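Long-range contact in proteasome assembly chaperone family protein (PDB 3VR0), which acts as an archaeal proteasome activator, related to proteasome assembly chaperones, and probably does so by binding the proteasome: residues M17-Y25 against E121-F129. Numbering follows the deposited sequence.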
# COMPACT_ATOMS: atom_id res chain seq x y z
N MET C 17 -15.99 -5.22 -9.86
CA MET C 17 -14.59 -4.73 -10.06
C MET C 17 -13.72 -4.95 -8.80
O MET C 17 -13.16 -3.99 -8.24
CB MET C 17 -14.56 -3.25 -10.48
CG MET C 17 -13.91 -2.96 -11.87
SD MET C 17 -13.32 -1.24 -12.03
CE MET C 17 -14.75 -0.33 -11.44
N LYS C 18 -13.64 -6.20 -8.35
CA LYS C 18 -12.75 -6.58 -7.24
C LYS C 18 -11.36 -6.67 -7.83
O LYS C 18 -10.35 -6.72 -7.12
CB LYS C 18 -13.13 -7.94 -6.64
CG LYS C 18 -14.51 -7.96 -5.95
CD LYS C 18 -14.57 -9.05 -4.87
CE LYS C 18 -16.03 -9.44 -4.54
NZ LYS C 18 -16.08 -10.76 -3.83
N GLU C 19 -11.35 -6.72 -9.16
CA GLU C 19 -10.12 -6.77 -9.89
C GLU C 19 -10.29 -6.09 -11.24
O GLU C 19 -11.37 -5.72 -11.63
CB GLU C 19 -9.58 -8.22 -9.99
CG GLU C 19 -10.22 -9.16 -11.04
CD GLU C 19 -9.52 -10.56 -11.12
OE1 GLU C 19 -9.35 -11.23 -10.07
OE2 GLU C 19 -9.14 -10.98 -12.25
N THR C 20 -9.18 -5.91 -11.91
CA THR C 20 -9.13 -5.34 -13.22
C THR C 20 -10.12 -6.05 -14.17
O THR C 20 -10.14 -7.27 -14.25
CB THR C 20 -7.69 -5.40 -13.70
OG1 THR C 20 -6.87 -4.65 -12.78
CG2 THR C 20 -7.53 -4.83 -15.08
N THR C 21 -10.93 -5.27 -14.85
CA THR C 21 -12.00 -5.78 -15.71
C THR C 21 -11.83 -5.30 -17.17
O THR C 21 -11.57 -4.12 -17.43
CB THR C 21 -13.38 -5.26 -15.16
OG1 THR C 21 -13.57 -5.77 -13.82
CG2 THR C 21 -14.58 -5.77 -16.01
N ILE C 22 -12.02 -6.22 -18.11
CA ILE C 22 -12.09 -5.89 -19.51
C ILE C 22 -13.51 -6.10 -20.04
O ILE C 22 -14.07 -7.18 -19.91
CB ILE C 22 -11.07 -6.71 -20.33
CG1 ILE C 22 -9.67 -6.47 -19.77
CG2 ILE C 22 -11.21 -6.35 -21.85
CD1 ILE C 22 -8.61 -7.26 -20.36
N VAL C 23 -14.08 -5.04 -20.60
CA VAL C 23 -15.36 -5.02 -21.20
C VAL C 23 -15.10 -5.17 -22.72
O VAL C 23 -14.36 -4.36 -23.31
CB VAL C 23 -16.04 -3.65 -20.96
CG1 VAL C 23 -17.43 -3.63 -21.60
CG2 VAL C 23 -16.16 -3.33 -19.46
N VAL C 24 -15.70 -6.21 -23.33
CA VAL C 24 -15.35 -6.60 -24.70
C VAL C 24 -16.58 -6.39 -25.55
O VAL C 24 -17.61 -6.95 -25.25
CB VAL C 24 -14.93 -8.05 -24.78
CG1 VAL C 24 -14.54 -8.45 -26.27
CG2 VAL C 24 -13.82 -8.31 -23.78
N TYR C 25 -16.46 -5.57 -26.59
CA TYR C 25 -17.62 -5.19 -27.39
C TYR C 25 -17.97 -6.25 -28.44
O TYR C 25 -19.14 -6.51 -28.64
CB TYR C 25 -17.45 -3.78 -27.98
CG TYR C 25 -17.32 -2.78 -26.83
CD1 TYR C 25 -18.31 -2.72 -25.82
CD2 TYR C 25 -16.20 -1.93 -26.73
CE1 TYR C 25 -18.19 -1.83 -24.76
CE2 TYR C 25 -16.07 -1.05 -25.69
CZ TYR C 25 -17.07 -0.99 -24.70
OH TYR C 25 -16.95 -0.11 -23.64
N GLU C 121 -0.99 -7.27 -12.05
CA GLU C 121 -2.34 -7.67 -12.26
C GLU C 121 -2.92 -7.09 -13.55
O GLU C 121 -3.57 -7.81 -14.26
CB GLU C 121 -3.23 -7.18 -11.14
CG GLU C 121 -4.36 -8.11 -10.97
CD GLU C 121 -5.60 -7.42 -10.53
OE1 GLU C 121 -6.03 -6.49 -11.24
OE2 GLU C 121 -6.13 -7.83 -9.48
N VAL C 122 -2.71 -5.80 -13.84
CA VAL C 122 -3.20 -5.21 -15.09
C VAL C 122 -2.50 -5.87 -16.32
O VAL C 122 -3.18 -6.35 -17.26
CB VAL C 122 -3.02 -3.67 -15.10
CG1 VAL C 122 -3.22 -3.06 -16.55
CG2 VAL C 122 -3.94 -3.00 -14.08
N ALA C 123 -1.17 -5.93 -16.31
CA ALA C 123 -0.42 -6.62 -17.38
C ALA C 123 -0.86 -8.07 -17.63
O ALA C 123 -0.97 -8.53 -18.77
CB ALA C 123 1.05 -6.61 -17.04
N GLY C 124 -1.07 -8.81 -16.55
CA GLY C 124 -1.53 -10.17 -16.60
C GLY C 124 -2.93 -10.27 -17.25
O GLY C 124 -3.13 -11.14 -18.11
N LYS C 125 -3.87 -9.39 -16.85
CA LYS C 125 -5.21 -9.39 -17.49
C LYS C 125 -5.11 -9.04 -18.98
O LYS C 125 -5.80 -9.64 -19.80
CB LYS C 125 -6.18 -8.40 -16.83
CG LYS C 125 -6.75 -8.87 -15.50
CD LYS C 125 -7.84 -9.98 -15.67
CE LYS C 125 -8.94 -9.57 -16.63
NZ LYS C 125 -10.02 -10.62 -16.61
N MET C 126 -4.29 -8.06 -19.32
CA MET C 126 -4.05 -7.74 -20.76
C MET C 126 -3.53 -8.96 -21.50
O MET C 126 -3.99 -9.20 -22.63
CB MET C 126 -3.07 -6.62 -20.98
CG MET C 126 -3.56 -5.31 -20.48
SD MET C 126 -2.38 -3.99 -20.89
CE MET C 126 -3.41 -2.65 -20.27
N LEU C 127 -2.58 -9.68 -20.90
CA LEU C 127 -2.06 -10.86 -21.58
C LEU C 127 -3.12 -11.96 -21.69
O LEU C 127 -3.14 -12.61 -22.73
CB LEU C 127 -0.76 -11.42 -20.98
CG LEU C 127 0.39 -10.39 -21.13
CD1 LEU C 127 1.50 -10.69 -20.19
CD2 LEU C 127 0.91 -10.23 -22.56
N ASP C 128 -3.96 -12.18 -20.66
CA ASP C 128 -4.98 -13.25 -20.74
C ASP C 128 -5.94 -12.93 -21.89
O ASP C 128 -6.42 -13.81 -22.58
CB ASP C 128 -5.84 -13.40 -19.45
CG ASP C 128 -5.02 -13.84 -18.20
OD1 ASP C 128 -3.90 -14.39 -18.30
OD2 ASP C 128 -5.53 -13.60 -17.09
N PHE C 129 -6.27 -11.68 -22.03
CA PHE C 129 -7.24 -11.27 -23.01
C PHE C 129 -6.70 -11.48 -24.46
O PHE C 129 -7.35 -12.06 -25.30
CB PHE C 129 -7.62 -9.82 -22.75
CG PHE C 129 -8.57 -9.26 -23.76
CD1 PHE C 129 -9.82 -9.88 -24.01
CD2 PHE C 129 -8.21 -8.14 -24.51
CE1 PHE C 129 -10.71 -9.35 -24.97
CE2 PHE C 129 -9.11 -7.59 -25.48
CZ PHE C 129 -10.35 -8.20 -25.71
O HOH W 1 -12.99 -8.88 -17.24
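Thr20 and Glu121 hold the polar end of this contact, where strand 21-24, outermost of the main sheet within this chain, lies against helix 116-131. Glu121 OE1 accepts twice from Thr20: Thr20 OG1 gives a short bond of 2.5 Å, arriving nearly along the C-O axis, and Thr20 N a longer one of 3.3 Å, on the syn side but 31° out of the carboxylate plane. With OG1 beside its own backbone N (chi1 -60°), both donors of Thr20 reach the same oxygen; OG1 also bonds to Ser67. Glu121 and His69 also form a gold site, so an alanine in place of this glutamate would probably leave the N-H and hydroxyl of Thr20 without their shared acceptor and the gold ion with one ligand fewer. Lys125, its chain bent twice, brings CE to 3.5 Å from Thr20 O, a van der Waals contact, while its NZ gives a weak bond to a water that also accepts from Ile22 N at 3.0 Å. Glu19 OE2 stays 4.5 Å from Lys125 NZ, too far for a salt bridge, though the charges probably still attract. Farther along, Ile22 sets CG2 squarely over one face of the Phe129 ring, a CH-pi contact 4.1 Å from the centroid, and Val24 CG2 meets Phe129 CE1 at 3.5 Å. Two donors and a gold ion at one carboxylate suggest a charged Glu121; the strand beyond Thr20 relies on apolar packing.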